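Local atomic coordinates of putative pectin lyase (Geobacillus virus E2, PDB entry 7CHU), a protein that serves as a tailspike of a thermophilic bacteriophage and probably recognises or cleaves polysaccharide on the host cell surface. Residues 255-261 with 284-290; 262-268 with 289-293. All coordinates share one frame; numbering follows the deposited sequence.

How the interactions relate
Both interactions join neighbouring coils of the right-handed beta-helix and share strand 288-290. Interaction 1 is the larger and lies almost wholly buried near the middle of the chain. It pairs regular parallel strands in register, with near-parallel phenylalanines ranked side by side inside and a charged cluster facing another subunit. Interaction 2 begins where the strands end. There the loop 262-268 folds against residues 289-293, and the contact is partly buried, with no other subunit touching it. Its inner end is still apolar, built on Phe289, but its outer end relies on backbone and amide groups. Phe260 and Phe284 of interaction 1 pack on His267 and Val268 of interaction 2.

Interaction 1. Residues 255-261 with 284-290; sequences FIACHFE and FIGCKFH
Glu261 OE1 draws together Lys288 of the neighbouring strand and His259 of its own strand. It accepts a hydrogen bond of 2.7 Å from His259 NE2. The oxygen lies in the plane of the imidazole and uses its anti lone pair. Lys288 NZ meets Glu261 OE1 in a long salt bridge of 3.6 Å. A water donates to Glu261 OE2 at 2.8 Å and accepts from Lys288 NZ at 3.0 Å. Asp219 of a second subunit is the stronger partner of this lysine. Lys288 is extended, with CG anti to its backbone N (chi1 168°), and runs alongside His259. Its CD lies over one imidazole face, 3.8 Å from the His259 ring centroid, as a CH-pi contact. Glu261 OE2 lies over one face of the His290 ring.

Phenylalanines line the inner face. The Phe255 and Phe284 rings lie side by side, and so do those of Phe260 and Phe289. In both pairs the planes are within 7° of parallel, but the rings are slid apart and barely overlap. Phe255 CD1 touches Phe284 CE2 at 3.4 Å. At the bend, Cys258 N donates to Cys287 SG at 3.5 Å. Ala257 and Gly286 both have positive phi and turn the chain there.

The paired strands form successive rungs of a right-handed parallel beta-helix, bonded in register. Phe289 stacks onward on Phe321. Strand 220-228 flanks 255-261, and strands 315-317 and 320-324 flank 284-290. Strands 240-243 and 268-271 pack against the phenylalanines from across the helix interior.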
loop_
_atom_site.group_PDB
_atom_site.type_symbol
_atom_site.label_atom_id
_atom_site.label_comp_id
_atom_site.label_asym_id
_atom_site.label_seq_id
_atom_site.Cartn_x
_atom_site.Cartn_y
_atom_site.Cartn_z
ATOM N N PHE A 255 2.135 4.284 -9.468
ATOM C CA PHE A 255 3.514 3.981 -9.112
ATOM C C PHE A 255 3.508 3.401 -7.700
ATOM O O PHE A 255 3.075 4.067 -6.758
ATOM C CB PHE A 255 4.389 5.239 -9.174
ATOM C CG PHE A 255 4.462 5.884 -10.541
ATOM C CD1 PHE A 255 3.430 6.682 -11.007
ATOM C CD2 PHE A 255 5.583 5.710 -11.338
ATOM C CE1 PHE A 255 3.517 7.304 -12.248
ATOM C CE2 PHE A 255 5.675 6.309 -12.593
ATOM C CZ PHE A 255 4.630 7.101 -13.058
ATOM N N ILE A 256 3.929 2.148 -7.555
ATOM C CA ILE A 256 3.821 1.446 -6.287
ATOM C C ILE A 256 5.210 1.026 -5.862
ATOM O O ILE A 256 5.923 0.356 -6.619
ATOM C CB ILE A 256 2.882 0.240 -6.369
ATOM C CG1 ILE A 256 1.462 0.690 -6.739
ATOM C CG2 ILE A 256 2.898 -0.517 -5.027
ATOM C CD1 ILE A 256 0.498 -0.497 -7.002
ATOM N N ALA A 257 5.616 1.447 -4.671
ATOM C CA ALA A 257 6.918 1.047 -4.133
ATOM C C ALA A 257 8.040 1.413 -5.107
ATOM O O ALA A 257 8.965 0.636 -5.347
ATOM C CB ALA A 257 6.934 -0.460 -3.815
ATOM N N CYS A 258 7.960 2.607 -5.677
ATOM C CA CYS A 258 8.958 3.039 -6.641
ATOM C C CYS A 258 10.069 3.796 -5.918
ATOM O O CYS A 258 9.885 4.286 -4.805
ATOM C CB CYS A 258 8.298 3.896 -7.712
ATOM S SG CYS A 258 7.241 2.865 -8.790
ATOM N N HIS A 259 11.223 3.917 -6.577
ATOM C CA HIS A 259 12.439 4.445 -5.945
ATOM C C HIS A 259 13.034 5.504 -6.874
ATOM O O HIS A 259 13.590 5.155 -7.918
ATOM C CB HIS A 259 13.417 3.296 -5.685
ATOM C CG HIS A 259 14.718 3.685 -5.045
ATOM N ND1 HIS A 259 15.534 2.755 -4.433
ATOM C CD2 HIS A 259 15.376 4.867 -4.959
ATOM C CE1 HIS A 259 16.619 3.351 -3.969
ATOM N NE2 HIS A 259 16.547 4.635 -4.270
ATOM N N PHE A 260 12.918 6.788 -6.501
ATOM C CA PHE A 260 13.447 7.908 -7.286
ATOM C C PHE A 260 14.597 8.527 -6.505
ATOM O O PHE A 260 14.404 8.941 -5.361
ATOM C CB PHE A 260 12.375 8.967 -7.561
ATOM C CG PHE A 260 11.127 8.434 -8.219
ATOM C CD1 PHE A 260 11.055 8.324 -9.592
ATOM C CD2 PHE A 260 10.023 8.053 -7.459
ATOM C CE1 PHE A 260 9.899 7.816 -10.214
ATOM C CE2 PHE A 260 8.867 7.551 -8.055
ATOM C CZ PHE A 260 8.800 7.433 -9.446
ATOM N N GLU A 261 15.793 8.556 -7.086
ATOM C CA GLU A 261 16.929 9.022 -6.295
ATOM C C GLU A 261 17.921 9.776 -7.164
ATOM O O GLU A 261 18.231 9.338 -8.266
ATOM C CB GLU A 261 17.647 7.852 -5.605
ATOM C CG GLU A 261 18.845 8.325 -4.774
ATOM C CD GLU A 261 19.290 7.319 -3.728
ATOM O OE1 GLU A 261 18.707 6.218 -3.648
ATOM O OE2 GLU A 261 20.231 7.638 -2.985
ATOM N N PHE A 284 0.954 7.581 -6.211
ATOM C CA PHE A 284 2.287 7.211 -5.749
ATOM C C PHE A 284 2.107 6.588 -4.371
ATOM O O PHE A 284 1.771 7.294 -3.416
ATOM C CB PHE A 284 3.207 8.426 -5.690
ATOM C CG PHE A 284 3.419 9.059 -7.040
ATOM C CD1 PHE A 284 2.505 9.977 -7.532
ATOM C CD2 PHE A 284 4.489 8.688 -7.820
ATOM C CE1 PHE A 284 2.656 10.524 -8.810
ATOM C CE2 PHE A 284 4.667 9.244 -9.113
ATOM C CZ PHE A 284 3.753 10.159 -9.595
ATOM N N ILE A 285 2.305 5.273 -4.269
ATOM C CA ILE A 285 2.047 4.530 -3.035
ATOM C C ILE A 285 3.383 3.999 -2.529
ATOM O O ILE A 285 4.021 3.167 -3.183
ATOM C CB ILE A 285 1.029 3.399 -3.249
ATOM C CG1 ILE A 285 -0.292 3.984 -3.796
ATOM C CG2 ILE A 285 0.824 2.582 -1.926
ATOM C CD1 ILE A 285 -1.274 2.922 -4.311
ATOM N N GLY A 286 3.813 4.483 -1.376
ATOM C CA GLY A 286 5.033 3.963 -0.796
ATOM C C GLY A 286 6.295 4.336 -1.532
ATOM O O GLY A 286 7.303 3.645 -1.394
ATOM N N CYS A 287 6.290 5.442 -2.273
ATOM C CA CYS A 287 7.434 5.757 -3.109
ATOM C C CYS A 287 8.478 6.573 -2.353
ATOM O O CYS A 287 8.188 7.249 -1.357
ATOM C CB CYS A 287 6.990 6.475 -4.389
ATOM S SG CYS A 287 5.938 5.443 -5.475
ATOM N N LYS A 288 9.723 6.443 -2.809
ATOM C CA LYS A 288 10.878 7.142 -2.244
ATOM C C LYS A 288 11.298 8.276 -3.181
ATOM O O LYS A 288 11.444 8.046 -4.379
ATOM C CB LYS A 288 12.046 6.164 -2.070
ATOM C CG LYS A 288 13.399 6.826 -1.761
ATOM C CD LYS A 288 14.457 5.765 -1.509
ATOM C CE LYS A 288 15.822 6.348 -1.265
ATOM N NZ LYS A 288 16.752 5.331 -0.704
ATOM N N PHE A 289 11.503 9.492 -2.639
ATOM C CA PHE A 289 11.977 10.660 -3.395
ATOM C C PHE A 289 13.191 11.229 -2.660
ATOM O O PHE A 289 13.046 11.945 -1.660
ATOM C CB PHE A 289 10.890 11.725 -3.548
ATOM C CG PHE A 289 9.646 11.241 -4.247
ATOM C CD1 PHE A 289 8.578 10.726 -3.516
ATOM C CD2 PHE A 289 9.546 11.286 -5.624
ATOM C CE1 PHE A 289 7.414 10.254 -4.159
ATOM C CE2 PHE A 289 8.389 10.843 -6.279
ATOM C CZ PHE A 289 7.322 10.311 -5.554
ATOM N N HIS A 290 14.384 10.924 -3.160
ATOM C CA HIS A 290 15.631 11.129 -2.422
ATOM C C HIS A 290 16.560 12.031 -3.230
ATOM O O HIS A 290 16.808 11.768 -4.402
ATOM C CB HIS A 290 16.279 9.764 -2.163
ATOM C CG HIS A 290 17.363 9.761 -1.133
ATOM N ND1 HIS A 290 18.604 10.322 -1.353
ATOM C CD2 HIS A 290 17.432 9.165 0.082
ATOM C CE1 HIS A 290 19.375 10.110 -0.298
ATOM N NE2 HIS A 290 18.686 9.409 0.584
HETATM O O HOH W 1 19.688 6.027 -0.701
#

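Interaction 2. Residues 262-268 with 289-293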
loop_
_atom_site.group_PDB
_atom_site.type_symbol
_atom_site.label_atom_id
_atom_site.label_comp_id
_atom_site.label_asym_id
_atom_site.label_seq_id
_atom_site.Cartn_x
_atom_site.Cartn_y
_atom_site.Cartn_z
ATOM N N ALA A 262 18.434 10.898 -6.644
ATOM C CA ALA A 262 19.544 11.628 -7.266
ATOM C C ALA A 262 19.278 11.931 -8.742
ATOM O O ALA A 262 20.142 11.763 -9.601
ATOM C CB ALA A 262 20.868 10.863 -7.094
ATOM N N ASN A 263 18.076 12.378 -9.056
ATOM C CA ASN A 263 17.830 12.771 -10.431
ATOM C C ASN A 263 18.346 14.183 -10.653
ATOM O O ASN A 263 18.537 14.947 -9.705
ATOM C CB ASN A 263 16.348 12.645 -10.753
ATOM C CG ASN A 263 15.981 11.211 -11.169
ATOM O OD1 ASN A 263 16.637 10.612 -12.032
ATOM N ND2 ASN A 263 14.969 10.653 -10.525
ATOM N N ASN A 264 18.647 14.501 -11.911
ATOM C CA ASN A 264 19.182 15.814 -12.223
ATOM C C ASN A 264 18.101 16.811 -12.622
ATOM O O ASN A 264 18.350 18.020 -12.603
ATOM C CB ASN A 264 20.269 15.676 -13.295
ATOM C CG ASN A 264 21.454 14.913 -12.766
ATOM O OD1 ASN A 264 22.043 15.320 -11.779
ATOM N ND2 ASN A 264 21.760 13.765 -13.356
ATOM N N GLY A 265 16.917 16.334 -12.976
ATOM C CA GLY A 265 15.727 17.146 -12.979
ATOM C C GLY A 265 14.891 16.841 -11.760
ATOM O O GLY A 265 15.362 16.248 -10.781
ATOM N N SER A 266 13.623 17.235 -11.820
ATOM C CA SER A 266 12.660 16.751 -10.836
ATOM C C SER A 266 12.508 15.231 -10.921
ATOM O O SER A 266 12.628 14.642 -11.996
ATOM C CB SER A 266 11.314 17.427 -11.065
ATOM O OG SER A 266 11.362 18.774 -10.594
ATOM N N HIS A 267 12.189 14.584 -9.789
ATOM C CA HIS A 267 11.899 13.155 -9.866
ATOM C C HIS A 267 10.669 12.904 -10.719
ATOM O O HIS A 267 10.672 12.035 -11.600
ATOM C CB HIS A 267 11.695 12.547 -8.479
ATOM C CG HIS A 267 12.928 12.569 -7.634
ATOM N ND1 HIS A 267 14.121 12.000 -8.037
ATOM C CD2 HIS A 267 13.161 13.123 -6.420
ATOM C CE1 HIS A 267 15.033 12.193 -7.097
ATOM N NE2 HIS A 267 14.478 12.875 -6.110
ATOM N N VAL A 268 9.598 13.632 -10.444
ATOM C CA VAL A 268 8.321 13.478 -11.124
ATOM C C VAL A 268 7.874 14.867 -11.543
ATOM O O VAL A 268 7.803 15.768 -10.702
ATOM C CB VAL A 268 7.266 12.841 -10.205
ATOM C CG1 VAL A 268 5.884 12.955 -10.825
ATOM C CG2 VAL A 268 7.624 11.390 -9.908
ATOM N N PHE A 289 11.503 9.492 -2.639
ATOM C CA PHE A 289 11.977 10.660 -3.395
ATOM C C PHE A 289 13.191 11.229 -2.660
ATOM O O PHE A 289 13.046 11.945 -1.660
ATOM C CB PHE A 289 10.890 11.725 -3.548
ATOM C CG PHE A 289 9.646 11.241 -4.247
ATOM C CD1 PHE A 289 8.578 10.726 -3.516
ATOM C CD2 PHE A 289 9.546 11.286 -5.624
ATOM C CE1 PHE A 289 7.414 10.254 -4.159
ATOM C CE2 PHE A 289 8.389 10.843 -6.279
ATOM C CZ PHE A 289 7.322 10.311 -5.554
ATOM N N HIS A 290 14.384 10.924 -3.160
ATOM C CA HIS A 290 15.631 11.129 -2.422
ATOM C C HIS A 290 16.560 12.031 -3.230
ATOM O O HIS A 290 16.808 11.768 -4.402
ATOM C CB HIS A 290 16.279 9.764 -2.163
ATOM C CG HIS A 290 17.363 9.761 -1.133
ATOM N ND1 HIS A 290 18.604 10.322 -1.353
ATOM C CD2 HIS A 290 17.432 9.165 0.082
ATOM C CE1 HIS A 290 19.375 10.110 -0.298
ATOM N NE2 HIS A 290 18.686 9.409 0.584
ATOM N N GLY A 291 17.100 13.060 -2.601
ATOM C CA GLY A 291 17.877 14.034 -3.325
ATOM C C GLY A 291 19.232 13.524 -3.772
ATOM O O GLY A 291 19.634 12.379 -3.543
ATOM N N LYS A 292 19.951 14.425 -4.436
ATOM C CA LYS A 292 21.195 14.101 -5.117
ATOM C C LYS A 292 22.397 14.155 -4.186
ATOM O O LYS A 292 23.301 13.326 -4.295
ATOM C CB LYS A 292 21.402 15.070 -6.288
ATOM C CG LYS A 292 22.654 14.802 -7.101
ATOM C CD LYS A 292 22.726 15.733 -8.288
ATOM C CE LYS A 292 23.931 15.392 -9.122
ATOM N NZ LYS A 292 23.855 16.078 -10.406
ATOM N N ASP A 293 22.413 15.113 -3.260
ATOM C CA ASP A 293 23.600 15.433 -2.467
ATOM C C ASP A 293 23.194 15.533 -1.002
ATOM O O ASP A 293 22.661 16.568 -0.567
ATOM C CB ASP A 293 24.230 16.725 -2.977
ATOM C CG ASP A 293 25.417 17.200 -2.145
ATOM O OD1 ASP A 293 25.859 16.472 -1.214
ATOM O OD2 ASP A 293 25.917 18.317 -2.446
#
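The side chains of His267 and Phe289 lie alongside and point opposite ways, where two coils of the right-handed beta-helix leave the same sheet. Residues 262-268 form the turn that leads from strand 259-261 to the next face of the coil. Residues 289-293 run off the end of the neighbouring strand.

The loop meets the Phe289 ring at its edge. His267 CB lies near the ring plane, 3.8 Å from Phe289 CD2. Val268 CG2 also lies in that plane, 3.7 Å from Phe289 CE2. In Val268, CG2 is the branch anti to the carbonyl carbon, and it is this branch that touches the ring. Phe284 packs on both Val268 and Phe289, which continues the buried apolar interior to this corner.

The imidazole of His267 is held in place by its own loop. Asn263 ND2 donates to His267 ND1 at 3.0 Å, with the amide nitrogen in the ring plane. Asn263 is fixed in turn by Asn230 N, which donates to its OD1, and by Asn227 OD1, which accepts from its ND2. The other ring nitrogen of His267 is turned to the neighbouring coil, with NE2 3.1 Å from His290 O.

Further out the two backbone segments come close. Ala262 CA and Lys292 CA are 3.7 Å apart, and the positive phi of Ala262 turns the backbone out of the strand there. Lys292 is fully extended and carries its amine across to the Asn264 side chain, though the modelled separation is too short to be trusted in detail. The strand-like pairing ends with one backbone hydrogen bond, in which Ala262 N donates to His290 O at 2.9 Å and 163°.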